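Local coordinates for amino acid adenylation domain-containing protein (Bacillus stratosphericus LAMA 585, PDB 6ULY) that probably activates a branched 2-keto acid as its acyl adenylate for nonribosomal depsipeptide synthesis, and is seen here holding such a keto acyl adenylate, at residues Q16-V21 with T83-C88; G202-N207 with H231-Y236; G59-G64 with G91-T96; G31-V36 with E41-Y46. All blocks are in the same frame, centred on the assembly; numbering follows the deposited sequence.

Contact 1: Q16-V21 with T83-C88; sequences QTLQDV and TAFWAC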
loop_
_atom_site.group_PDB
_atom_site.type_symbol
_atom_site.label_atom_id
_atom_site.label_comp_id
_atom_site.label_asym_id
_atom_site.label_seq_id
_atom_site.Cartn_x
_atom_site.Cartn_y
_atom_site.Cartn_z
ATOM N N GLN A 16 27.780 20.600 -13.545
ATOM C CA GLN A 16 27.517 20.078 -12.213
ATOM C C GLN A 16 26.128 20.413 -11.695
ATOM O O GLN A 16 25.638 19.721 -10.794
ATOM C CB GLN A 16 28.559 20.617 -11.224
ATOM C CG GLN A 16 29.986 20.272 -11.604
ATOM C CD GLN A 16 30.248 18.781 -11.547
ATOM O OE1 GLN A 16 30.100 18.155 -10.495
ATOM N NE2 GLN A 16 30.626 18.200 -12.681
ATOM N N THR A 17 25.500 21.459 -12.224
ATOM C CA THR A 17 24.109 21.791 -11.966
ATOM C C THR A 17 23.366 21.889 -13.294
ATOM O O THR A 17 23.974 21.995 -14.363
ATOM C CB THR A 17 23.977 23.113 -11.196
ATOM O OG1 THR A 17 22.591 23.429 -11.019
ATOM C CG2 THR A 17 24.651 24.263 -11.948
ATOM N N LEU A 18 22.034 21.854 -13.225
ATOM C CA LEU A 18 21.249 21.947 -14.449
ATOM C C LEU A 18 21.328 23.334 -15.074
ATOM O O LEU A 18 21.125 23.465 -16.283
ATOM C CB LEU A 18 19.788 21.577 -14.183
ATOM C CG LEU A 18 19.476 20.101 -13.897
ATOM C CD1 LEU A 18 17.973 19.870 -13.971
ATOM C CD2 LEU A 18 20.193 19.147 -14.842
ATOM N N GLN A 19 21.613 24.369 -14.281
ATOM C CA GLN A 19 21.846 25.691 -14.851
ATOM C C GLN A 19 23.013 25.665 -15.830
ATOM O O GLN A 19 22.938 26.253 -16.913
ATOM C CB GLN A 19 22.106 26.704 -13.737
ATOM C CG GLN A 19 20.878 27.052 -12.916
ATOM C CD GLN A 19 21.195 27.988 -11.766
ATOM O OE1 GLN A 19 22.207 28.685 -11.781
ATOM N NE2 GLN A 19 20.332 27.999 -10.757
ATOM N N ASP A 20 24.100 24.981 -15.465
ATOM C CA ASP A 20 25.239 24.865 -16.370
ATOM C C ASP A 20 24.883 24.058 -17.613
ATOM O O ASP A 20 25.433 24.307 -18.690
ATOM C CB ASP A 20 26.426 24.227 -15.641
ATOM C CG ASP A 20 26.806 24.970 -14.368
ATOM O OD1 ASP A 20 26.512 26.182 -14.261
ATOM O OD2 ASP A 20 27.400 24.336 -13.468
ATOM N N VAL A 21 23.970 23.091 -17.486
ATOM C CA VAL A 21 23.525 22.335 -18.653
ATOM C C VAL A 21 22.839 23.267 -19.645
ATOM O O VAL A 21 23.128 23.251 -20.848
ATOM C CB VAL A 21 22.597 21.182 -18.225
ATOM C CG1 VAL A 21 21.955 20.533 -19.443
ATOM C CG2 VAL A 21 23.363 20.141 -17.407
ATOM N N THR A 83 9.472 24.898 -20.511
ATOM C CA THR A 83 9.854 26.255 -20.134
ATOM C C THR A 83 9.676 26.477 -18.641
ATOM O O THR A 83 10.531 27.089 -17.989
ATOM C CB THR A 83 9.027 27.274 -20.926
ATOM O OG1 THR A 83 9.240 27.074 -22.326
ATOM C CG2 THR A 83 9.411 28.701 -20.560
ATOM N N ALA A 84 8.562 25.997 -18.088
ATOM C CA ALA A 84 8.318 26.142 -16.659
ATOM C C ALA A 84 9.362 25.392 -15.842
ATOM O O ALA A 84 9.778 25.855 -14.775
ATOM C CB ALA A 84 6.914 25.644 -16.320
ATOM N N PHE A 85 9.791 24.225 -16.325
ATOM C CA PHE A 85 10.799 23.452 -15.609
ATOM C C PHE A 85 12.102 24.228 -15.491
ATOM O O PHE A 85 12.724 24.261 -14.422
ATOM C CB PHE A 85 11.035 22.126 -16.325
ATOM C CG PHE A 85 12.167 21.323 -15.756
ATOM C CD1 PHE A 85 11.954 20.459 -14.694
ATOM C CD2 PHE A 85 13.442 21.423 -16.289
ATOM C CE1 PHE A 85 12.994 19.713 -14.171
ATOM C CE2 PHE A 85 14.486 20.680 -15.769
ATOM C CZ PHE A 85 14.260 19.824 -14.706
ATOM N N TRP A 86 12.530 24.866 -16.578
ATOM C CA TRP A 86 13.809 25.559 -16.556
ATOM C C TRP A 86 13.721 26.894 -15.835
ATOM O O TRP A 86 14.692 27.308 -15.192
ATOM C CB TRP A 86 14.316 25.724 -17.980
ATOM C CG TRP A 86 14.818 24.429 -18.530
ATOM C CD1 TRP A 86 14.203 23.630 -19.443
ATOM C CD2 TRP A 86 16.039 23.771 -18.177
ATOM N NE1 TRP A 86 14.971 22.519 -19.693
ATOM C CE2 TRP A 86 16.103 22.582 -18.926
ATOM C CE3 TRP A 86 17.088 24.077 -17.305
ATOM C CZ2 TRP A 86 17.174 21.698 -18.831
ATOM C CZ3 TRP A 86 18.149 23.200 -17.214
ATOM C CH2 TRP A 86 18.186 22.026 -17.973
ATOM N N ALA A 87 12.571 27.567 -15.895
ATOM C CA ALA A 87 12.369 28.721 -15.028
ATOM C C ALA A 87 12.599 28.338 -13.570
ATOM O O ALA A 87 13.281 29.054 -12.825
ATOM C CB ALA A 87 10.963 29.286 -15.226
ATOM N N CYS A 88 12.049 27.195 -13.150
ATOM C CA CYS A 88 12.246 26.732 -11.780
ATOM C C CYS A 88 13.712 26.420 -11.506
ATOM O O CYS A 88 14.245 26.777 -10.449
ATOM C CB CYS A 88 11.378 25.500 -11.524
ATOM S SG CYS A 88 9.604 25.826 -11.469
#

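Contact 2: G202-N207 with H231-Y236; sequences GTVAAN and HLVNVY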
loop_
_atom_site.group_PDB
_atom_site.type_symbol
_atom_site.label_atom_id
_atom_site.label_comp_id
_atom_site.label_asym_id
_atom_site.label_seq_id
_atom_site.Cartn_x
_atom_site.Cartn_y
_atom_site.Cartn_z
ATOM N N GLY A 202 26.070 8.860 -16.936
ATOM C CA GLY A 202 26.164 7.427 -17.154
ATOM C C GLY A 202 25.427 6.990 -18.404
ATOM O O GLY A 202 25.928 6.171 -19.179
ATOM N N THR A 203 24.228 7.535 -18.621
ATOM C CA THR A 203 23.444 7.165 -19.795
ATOM C C THR A 203 24.137 7.601 -21.081
ATOM O O THR A 203 24.171 6.848 -22.061
ATOM C CB THR A 203 22.044 7.780 -19.700
ATOM O OG1 THR A 203 21.311 7.132 -18.652
ATOM C CG2 THR A 203 21.284 7.639 -21.023
ATOM N N VAL A 204 24.699 8.812 -21.095
ATOM C CA VAL A 204 25.390 9.298 -22.289
ATOM C C VAL A 204 26.582 8.407 -22.620
ATOM O O VAL A 204 26.828 8.085 -23.789
ATOM C CB VAL A 204 25.819 10.763 -22.093
ATOM C CG1 VAL A 204 26.774 11.200 -23.204
ATOM C CG2 VAL A 204 24.600 11.669 -22.048
ATOM N N ALA A 205 27.339 7.994 -21.599
ATOM C CA ALA A 205 28.536 7.195 -21.844
ATOM C C ALA A 205 28.187 5.795 -22.336
ATOM O O ALA A 205 28.861 5.260 -23.225
ATOM C CB ALA A 205 29.381 7.109 -20.574
ATOM N N ALA A 206 27.154 5.177 -21.758
ATOM C CA ALA A 206 26.799 3.818 -22.157
ATOM C C ALA A 206 26.235 3.783 -23.573
ATOM O O ALA A 206 26.516 2.850 -24.335
ATOM C CB ALA A 206 25.796 3.226 -21.166
ATOM N N ASN A 207 25.443 4.783 -23.943
ATOM C CA ASN A 207 24.827 4.832 -25.262
ATOM C C ASN A 207 25.651 5.600 -26.285
ATOM O O ASN A 207 25.321 5.561 -27.474
ATOM C CB ASN A 207 23.439 5.468 -25.173
ATOM C CG ASN A 207 22.451 4.600 -24.441
ATOM O OD1 ASN A 207 21.908 3.650 -25.006
ATOM N ND2 ASN A 207 22.207 4.917 -23.173
ATOM N N HIS A 231 14.868 14.208 -22.123
ATOM C CA HIS A 231 14.942 15.665 -22.144
ATOM C C HIS A 231 16.270 16.161 -21.575
ATOM O O HIS A 231 16.998 16.909 -22.239
ATOM C CB HIS A 231 13.764 16.267 -21.379
ATOM C CG HIS A 231 13.812 17.759 -21.285
ATOM N ND1 HIS A 231 13.910 18.574 -22.394
ATOM C CD2 HIS A 231 13.786 18.585 -20.213
ATOM C CE1 HIS A 231 13.934 19.838 -22.008
ATOM N NE2 HIS A 231 13.862 19.871 -20.690
ATOM N N LEU A 232 16.615 15.742 -20.351
ATOM C CA LEU A 232 17.841 16.249 -19.739
ATOM C C LEU A 232 19.081 15.678 -20.418
ATOM O O LEU A 232 20.084 16.383 -20.580
ATOM C CB LEU A 232 17.857 15.946 -18.241
ATOM C CG LEU A 232 16.895 16.784 -17.397
ATOM C CD1 LEU A 232 16.994 16.381 -15.932
ATOM C CD2 LEU A 232 17.152 18.275 -17.560
ATOM N N VAL A 233 19.040 14.408 -20.820
ATOM C CA VAL A 233 20.135 13.859 -21.613
ATOM C C VAL A 233 20.330 14.684 -22.877
ATOM O O VAL A 233 21.462 14.934 -23.308
ATOM C CB VAL A 233 19.869 12.380 -21.944
ATOM C CG1 VAL A 233 20.700 11.944 -23.143
ATOM C CG2 VAL A 233 20.169 11.502 -20.742
ATOM N N ASN A 234 19.227 15.124 -23.489
ATOM C CA ASN A 234 19.317 15.870 -24.738
ATOM C C ASN A 234 19.915 17.253 -24.512
ATOM O O ASN A 234 20.795 17.686 -25.262
ATOM C CB ASN A 234 17.933 15.978 -25.381
ATOM C CG ASN A 234 17.408 14.643 -25.864
ATOM O OD1 ASN A 234 18.172 13.773 -26.284
ATOM N ND2 ASN A 234 16.093 14.472 -25.803
ATOM N N VAL A 235 19.447 17.966 -23.484
ATOM C CA VAL A 235 20.008 19.281 -23.185
ATOM C C VAL A 235 21.477 19.156 -22.794
ATOM O O VAL A 235 22.308 19.990 -23.174
ATOM C CB VAL A 235 19.189 19.980 -22.083
ATOM C CG1 VAL A 235 19.667 21.414 -21.889
ATOM C CG2 VAL A 235 17.707 19.968 -22.427
ATOM N N TYR A 236 21.821 18.109 -22.035
ATOM C CA TYR A 236 23.206 17.920 -21.608
ATOM C C TYR A 236 24.128 17.696 -22.801
ATOM O O TYR A 236 25.239 18.242 -22.852
ATOM C CB TYR A 236 23.302 16.738 -20.642
ATOM C CG TYR A 236 24.711 16.468 -20.161
ATOM C CD1 TYR A 236 25.526 15.548 -20.811
ATOM C CD2 TYR A 236 25.227 17.137 -19.056
ATOM C CE1 TYR A 236 26.819 15.300 -20.373
ATOM C CE2 TYR A 236 26.516 16.894 -18.608
ATOM C CZ TYR A 236 27.307 15.976 -19.269
ATOM O OH TYR A 236 28.589 15.736 -18.825
#

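Contact 3: G59-G64 with G91-T96; sequences GLRALG and GGFVPT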
loop_
_atom_site.group_PDB
_atom_site.type_symbol
_atom_site.label_atom_id
_atom_site.label_comp_id
_atom_site.label_asym_id
_atom_site.label_seq_id
_atom_site.Cartn_x
_atom_site.Cartn_y
_atom_site.Cartn_z
ATOM N N GLY A 59 7.710 36.069 -13.697
ATOM C CA GLY A 59 6.369 35.921 -13.159
ATOM C C GLY A 59 6.337 35.101 -11.884
ATOM O O GLY A 59 5.609 35.432 -10.945
ATOM N N LEU A 60 7.124 34.024 -11.831
ATOM C CA LEU A 60 7.150 33.193 -10.630
ATOM C C LEU A 60 7.638 33.987 -9.425
ATOM O O LEU A 60 7.056 33.897 -8.337
ATOM C CB LEU A 60 8.031 31.964 -10.858
ATOM C CG LEU A 60 7.562 31.003 -11.954
ATOM C CD1 LEU A 60 8.521 29.838 -12.096
ATOM C CD2 LEU A 60 6.152 30.503 -11.676
ATOM N N ARG A 61 8.699 34.781 -9.601
ATOM C CA ARG A 61 9.169 35.618 -8.502
ATOM C C ARG A 61 8.160 36.707 -8.166
ATOM O O ARG A 61 8.064 37.124 -7.006
ATOM C CB ARG A 61 10.531 36.220 -8.850
ATOM C CG ARG A 61 11.679 35.242 -8.650
ATOM C CD ARG A 61 13.006 35.781 -9.146
ATOM N NE ARG A 61 14.110 34.911 -8.752
ATOM C CZ ARG A 61 15.308 34.902 -9.326
ATOM N NH1 ARG A 61 15.572 35.715 -10.339
ATOM N NH2 ARG A 61 16.243 34.069 -8.891
ATOM N N ALA A 62 7.389 37.168 -9.155
ATOM C CA ALA A 62 6.327 38.127 -8.871
ATOM C C ALA A 62 5.246 37.515 -7.990
ATOM O O ALA A 62 4.581 38.233 -7.234
ATOM C CB ALA A 62 5.717 38.640 -10.173
ATOM N N LEU A 63 5.055 36.199 -8.072
ATOM C CA LEU A 63 4.088 35.502 -7.234
ATOM C C LEU A 63 4.651 35.123 -5.872
ATOM O O LEU A 63 3.939 34.501 -5.078
ATOM C CB LEU A 63 3.586 34.250 -7.957
ATOM C CG LEU A 63 2.835 34.544 -9.259
ATOM C CD1 LEU A 63 2.578 33.276 -10.056
ATOM C CD2 LEU A 63 1.528 35.265 -8.964
ATOM N N GLY A 64 5.901 35.479 -5.583
ATOM C CA GLY A 64 6.474 35.278 -4.271
ATOM C C GLY A 64 7.344 34.052 -4.120
ATOM O O GLY A 64 7.806 33.780 -3.005
ATOM N N GLY A 91 15.390 29.679 -10.917
ATOM C CA GLY A 91 15.040 30.303 -9.662
ATOM C C GLY A 91 15.372 29.504 -8.425
ATOM O O GLY A 91 15.146 29.991 -7.313
ATOM N N GLY A 92 15.921 28.301 -8.571
ATOM C CA GLY A 92 16.092 27.432 -7.422
ATOM C C GLY A 92 14.802 26.836 -6.917
ATOM O O GLY A 92 14.772 26.283 -5.811
ATOM N N PHE A 93 13.730 26.958 -7.687
ATOM C CA PHE A 93 12.463 26.351 -7.334
ATOM C C PHE A 93 12.504 24.876 -7.699
ATOM O O PHE A 93 13.232 24.462 -8.608
ATOM C CB PHE A 93 11.316 27.050 -8.061
ATOM C CG PHE A 93 11.424 28.552 -8.059
ATOM C CD1 PHE A 93 11.818 29.230 -6.917
ATOM C CD2 PHE A 93 11.150 29.285 -9.205
ATOM C CE1 PHE A 93 11.924 30.606 -6.911
ATOM C CE2 PHE A 93 11.254 30.662 -9.205
ATOM C CZ PHE A 93 11.643 31.325 -8.059
ATOM N N VAL A 94 11.723 24.083 -6.973
ATOM C CA VAL A 94 11.716 22.632 -7.135
ATOM C C VAL A 94 10.429 22.202 -7.831
ATOM O O VAL A 94 9.363 22.163 -7.196
ATOM C CB VAL A 94 11.854 21.920 -5.778
ATOM C CG1 VAL A 94 12.064 20.438 -5.986
ATOM C CG2 VAL A 94 12.999 22.507 -4.976
ATOM N N PRO A 95 10.471 21.855 -9.113
ATOM C CA PRO A 95 9.258 21.375 -9.778
ATOM C C PRO A 95 8.799 20.048 -9.208
ATOM O O PRO A 95 9.603 19.198 -8.823
ATOM C CB PRO A 95 9.686 21.217 -11.241
ATOM C CG PRO A 95 10.918 22.026 -11.378
ATOM C CD PRO A 95 11.599 21.943 -10.052
ATOM N N THR A 96 7.486 19.870 -9.183
ATOM C CA THR A 96 6.860 18.598 -8.842
ATOM C C THR A 96 6.260 18.034 -10.125
ATOM O O THR A 96 5.195 18.472 -10.569
ATOM C CB THR A 96 5.805 18.786 -7.762
ATOM O OG1 THR A 96 6.386 19.482 -6.653
ATOM C CG2 THR A 96 5.272 17.441 -7.306
HETATM O O HOH W 1 15.267 32.336 -6.704
#

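Contact 4: G31-V36 with E41-Y46; sequences GLTYIV and ELTQSY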
loop_
_atom_site.group_PDB
_atom_site.type_symbol
_atom_site.label_atom_id
_atom_site.label_comp_id
_atom_site.label_asym_id
_atom_site.label_seq_id
_atom_site.Cartn_x
_atom_site.Cartn_y
_atom_site.Cartn_z
ATOM N N GLY A 31 18.099 22.879 -30.373
ATOM C CA GLY A 31 17.065 23.154 -29.402
ATOM C C GLY A 31 15.893 22.207 -29.517
ATOM O O GLY A 31 16.048 21.056 -29.938
ATOM N N LEU A 32 14.712 22.694 -29.158
ATOM C CA LEU A 32 13.506 21.886 -29.103
ATOM C C LEU A 32 12.585 22.213 -30.271
ATOM O O LEU A 32 12.541 23.348 -30.757
ATOM C CB LEU A 32 12.761 22.117 -27.785
ATOM C CG LEU A 32 13.529 21.736 -26.519
ATOM C CD1 LEU A 32 13.704 22.946 -25.604
ATOM C CD2 LEU A 32 12.809 20.600 -25.795
ATOM N N THR A 33 11.848 21.199 -30.718
ATOM C CA THR A 33 10.783 21.372 -31.697
ATOM C C THR A 33 9.553 20.635 -31.192
ATOM O O THR A 33 9.597 19.417 -30.987
ATOM C CB THR A 33 11.194 20.851 -33.077
ATOM O OG1 THR A 33 12.597 21.058 -33.275
ATOM C CG2 THR A 33 10.435 21.590 -34.159
ATOM N N TYR A 34 8.467 21.374 -30.990
ATOM C CA TYR A 34 7.216 20.827 -30.485
ATOM C C TYR A 34 6.263 20.591 -31.650
ATOM O O TYR A 34 5.934 21.527 -32.387
ATOM C CB TYR A 34 6.596 21.779 -29.465
ATOM C CG TYR A 34 7.541 22.149 -28.352
ATOM C CD1 TYR A 34 7.662 21.347 -27.225
ATOM C CD2 TYR A 34 8.322 23.296 -28.428
ATOM C CE1 TYR A 34 8.524 21.677 -26.205
ATOM C CE2 TYR A 34 9.191 23.636 -27.408
ATOM C CZ TYR A 34 9.286 22.816 -26.297
ATOM O OH TYR A 34 10.142 23.136 -25.270
ATOM N N ILE A 35 5.822 19.348 -31.810
ATOM C CA ILE A 35 4.914 18.995 -32.895
ATOM C C ILE A 35 3.506 19.443 -32.534
ATOM O O ILE A 35 3.035 19.219 -31.412
ATOM C CB ILE A 35 4.959 17.484 -33.178
ATOM C CG1 ILE A 35 6.392 17.066 -33.520
ATOM C CG2 ILE A 35 3.979 17.127 -34.302
ATOM C CD1 ILE A 35 6.533 15.638 -34.016
ATOM N N VAL A 36 2.832 20.085 -33.485
ATOM C CA VAL A 36 1.436 20.464 -33.340
ATOM C C VAL A 36 0.529 19.579 -34.185
ATOM O O VAL A 36 -0.533 19.155 -33.723
ATOM C CB VAL A 36 1.237 21.954 -33.694
ATOM C CG1 VAL A 36 -0.230 22.341 -33.575
ATOM C CG2 VAL A 36 2.102 22.834 -32.800
ATOM N N GLU A 41 4.738 22.950 -36.711
ATOM C CA GLU A 41 5.607 22.704 -35.573
ATOM C C GLU A 41 5.968 24.041 -34.941
ATOM O O GLU A 41 5.867 25.096 -35.571
ATOM C CB GLU A 41 6.879 21.947 -35.983
ATOM C CG GLU A 41 7.903 22.811 -36.703
ATOM C CD GLU A 41 8.911 21.994 -37.493
ATOM O OE1 GLU A 41 8.737 20.762 -37.584
ATOM O OE2 GLU A 41 9.872 22.584 -38.030
ATOM N N LEU A 42 6.387 23.984 -33.680
ATOM C CA LEU A 42 6.816 25.158 -32.930
ATOM C C LEU A 42 8.240 24.915 -32.450
ATOM O O LEU A 42 8.494 23.954 -31.715
ATOM C CB LEU A 42 5.874 25.425 -31.754
ATOM C CG LEU A 42 5.994 26.775 -31.043
ATOM C CD1 LEU A 42 4.694 27.107 -30.330
ATOM C CD2 LEU A 42 7.150 26.791 -30.053
ATOM N N THR A 43 9.167 25.772 -32.872
ATOM C CA THR A 43 10.573 25.624 -32.526
ATOM C C THR A 43 10.925 26.515 -31.342
ATOM O O THR A 43 10.313 27.564 -31.119
ATOM C CB THR A 43 11.484 25.974 -33.705
ATOM O OG1 THR A 43 11.269 27.339 -34.088
ATOM C CG2 THR A 43 11.219 25.051 -34.881
ATOM N N GLN A 44 11.930 26.075 -30.583
ATOM C CA GLN A 44 12.416 26.819 -29.422
ATOM C C GLN A 44 13.864 26.395 -29.213
ATOM O O GLN A 44 14.123 25.363 -28.586
ATOM C CB GLN A 44 11.572 26.543 -28.187
ATOM C CG GLN A 44 11.966 27.353 -26.953
ATOM C CD GLN A 44 11.379 26.778 -25.669
ATOM O OE1 GLN A 44 11.302 25.563 -25.505
ATOM N NE2 GLN A 44 10.956 27.651 -24.758
ATOM N N SER A 45 14.793 27.181 -29.750
ATOM C CA SER A 45 16.203 26.876 -29.575
ATOM C C SER A 45 16.552 26.835 -28.090
ATOM O O SER A 45 15.846 27.386 -27.240
ATOM C CB SER A 45 17.070 27.917 -30.279
ATOM O OG SER A 45 16.970 29.173 -29.630
ATOM N N TYR A 46 17.669 26.174 -27.779
ATOM C CA TYR A 46 18.145 26.184 -26.400
ATOM C C TYR A 46 18.427 27.604 -25.930
ATOM O O TYR A 46 18.263 27.909 -24.741
ATOM C CB TYR A 46 19.387 25.304 -26.267
ATOM C CG TYR A 46 19.085 23.824 -26.395
ATOM C CD1 TYR A 46 18.038 23.240 -25.681
ATOM C CD2 TYR A 46 19.834 23.014 -27.236
ATOM C CE1 TYR A 46 17.755 21.892 -25.799
ATOM C CE2 TYR A 46 19.557 21.668 -27.364
ATOM C CZ TYR A 46 18.517 21.111 -26.638
ATOM O OH TYR A 46 18.233 19.770 -26.756
#

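Contact 1: Q16-V21 with T83-C88
Leu-18 and Val-21, at the start of helix 18-26, pack against Phe-85 and Trp-86 of helix 78-91 in a small, wholly buried, mainly apolar contact that joins the first helix of the chain to the helix between strands 70-74 and 94-97. Leu-18 carries most of the helix 18-26 side and Trp-86 most of the other. The CD1 methyl of Leu-18 reaches the edge of the Phe-85 ring, 3.8 Å from CZ and near the ring plane, the two side chains crossing at about a right angle. Its backbone side meets the indole: Leu-18 O lies only 3.1 Å from Trp-86 CZ3, at the ring edge and near its plane, and Leu-18 CB is 3.8 Å from the same carbon. Val-21, one turn on, stands with CG1 4.3 Å from Trp-86 CH2. With CG anti to the carbonyl carbon (chi1 -74°), Trp-86 sends its six-membered ring toward helix 18-26 while Phe-85 CD2 rests over one indole face near its rim. The indole nitrogen bonds His-231 NE2 on helix 224-237. The contact is thus made by aliphatic carbons and aromatic rings, with one carbonyl O at the indole rim; that in-plane approach probably gains a little from the positive edge of the ring, and the buried N-H of Trp-86 is satisfied by a third helix.

Contact 2: G202-N207 with H231-Y236
Val-204 and Val-233 bury the most surface where helix 193-207 crosses helix 224-237, and Tyr-236 comes next. The short helical segments cross at -76°, their axes 10.6 Å apart, and the backbones come nearest at the two valines, with 7.0 Å between Val-204 CA and Val-233 CA. The valine side chains run antiparallel alongside one another, which brings Val-204 CG2 to 4.1 Å from Val-233 CG1. The same CG2 methyl also stands 4.2 Å from Tyr-236 CD1, approaching the ring at a slant. The side chain of Tyr-236 also touches Val-200 and Lys-201 of helix 193-207. Val-233 uses its other branch, CG2, against Thr-203 CG2 at 4.0 Å, while the Thr-203 hydroxyl bonds back to Asn-199 O. At the last turn of helix 193-207, the ND2 and backbone N of Asn-207 reach Thr-203 O from opposite faces of the carbonyl plane, and Asn-207 OD1 bonds Arg-328. The side chain of Thr-203 is about 8 Å from the bound keto acyl adenylate. Methyl groups that touch without crowding make the contact apolar and not especially tight, with polar groups served within their own helix or by residues beyond the pair.

Contact 3: G59-G64 with G91-T96
Apolar packing comes first: Phe-93 points its ring at helix 46-62, where it meets the side chains of Leu-60 and Arg-61. Leu-60 meets the CD2-CE2 flank of the ring at a slant, CB lying 3.8 Å from Phe-93 CE2 and CD1 3.9 Å from Phe-93 CD2. The aliphatic stem of Arg-61 comes in at the ring edge, CG 4.0 Å from Phe-93 CZ and near the ring plane. Within its own segment, the carbonyl oxygen of Gly-91 sits 3.2 Å above one face of that ring, toward its rim. The polar part belongs to Arg-61, whose extended chain carries the guanidinium past the ring, the two planes 86° apart, until NH2 is 4.0 Å from Gly-91 CA. A water accepts from Arg-61 NH2 at 3.0 Å; its onward link to Gly-91 O is modelled too short to be trusted. Outside the segments, NH1 forms a salt bridge with Asp-162 and a hydrogen bond with Ala-164 O. Gly-64 and Gly-92 close helices 46-62 and 78-91 in Schellman motifs with positive phi. Phe-93 lies in the short link between helix 78-91 and strand 94-97 of a beta-alpha-beta crossover (strand 70-74, helix 78-91, strand 94-97), and helix 46-62 packs on it.

Contact 4: G31-V36 with E41-Y46
Tyr-34 and Gln-44 mark the tight side of this antiparallel pairing of strands 31-35 and 41-45, and Glu-41 and Thr-43 its looser, solvent side. On the tight side, the Tyr-34 hydroxyl gives a 2.7 Å bond to Gln-44 OE1, the ring and amide planes 62° apart. Gln-44 reaches it extended, CG anti to the backbone N (chi1 -176°), and its NE2 is engaged by Asp-52 and Thr-83. The backbones are joined through two hydrogen-bonded pairs, Leu-32 with Gln-44 and Tyr-34 with Leu-42; the straightest bond, Tyr-34 N to Leu-42 O, is 2.7 Å long. At the inner end Gly-31 CA lies over the centre of the Tyr-46 ring, 3.4 Å from its centroid, a CH-pi contact, and Gly-31 CA comes within 3.8 Å of Ser-45 CA. On the opposite face of the hairpin from Tyr-34, the CG2 of buried Thr-33 lies 3.6 Å from Thr-43 CG2 and 3.7 Å from Glu-41 CD, both on exposed residues. Leu-42 is also exposed, yet its CD2 still touches Tyr-34 CD2 at 4.0 Å, while the carboxylate of Glu-41 bonds Tyr-263. The arrangement is a beta-hairpin at the margin of a large mixed sheet, with strand 41-45 outermost and strand 31-35 running parallel to strand 240-243.

How the contacts relate
Contacts 1 and 3 are buried, whereas contacts 2 and 4 are only partly so. Helix 78-91 ties three of them together: it supplies half of contact 1, ends at Gly-91, where segment 91-96 of contact 3 begins, and reaches contact 4 through a polar bond already noted. Phe-85 and Cys-88 also pack on Pro-95 of contact 3. Contact 2 shares no segment with contact 1 but adjoins it, Val-21 packing on Val-235; His-231 and Val-235 also touch Leu-32 and Tyr-46 of contact 4. Contacts 3 and 4 do not meet. The helix pairings rely mainly on apolar side chains, contact 3 adds an arginine whose charge is paired outside the two segments, and only the edge hairpin of contact 4 is joined by direct hydrogen bonds.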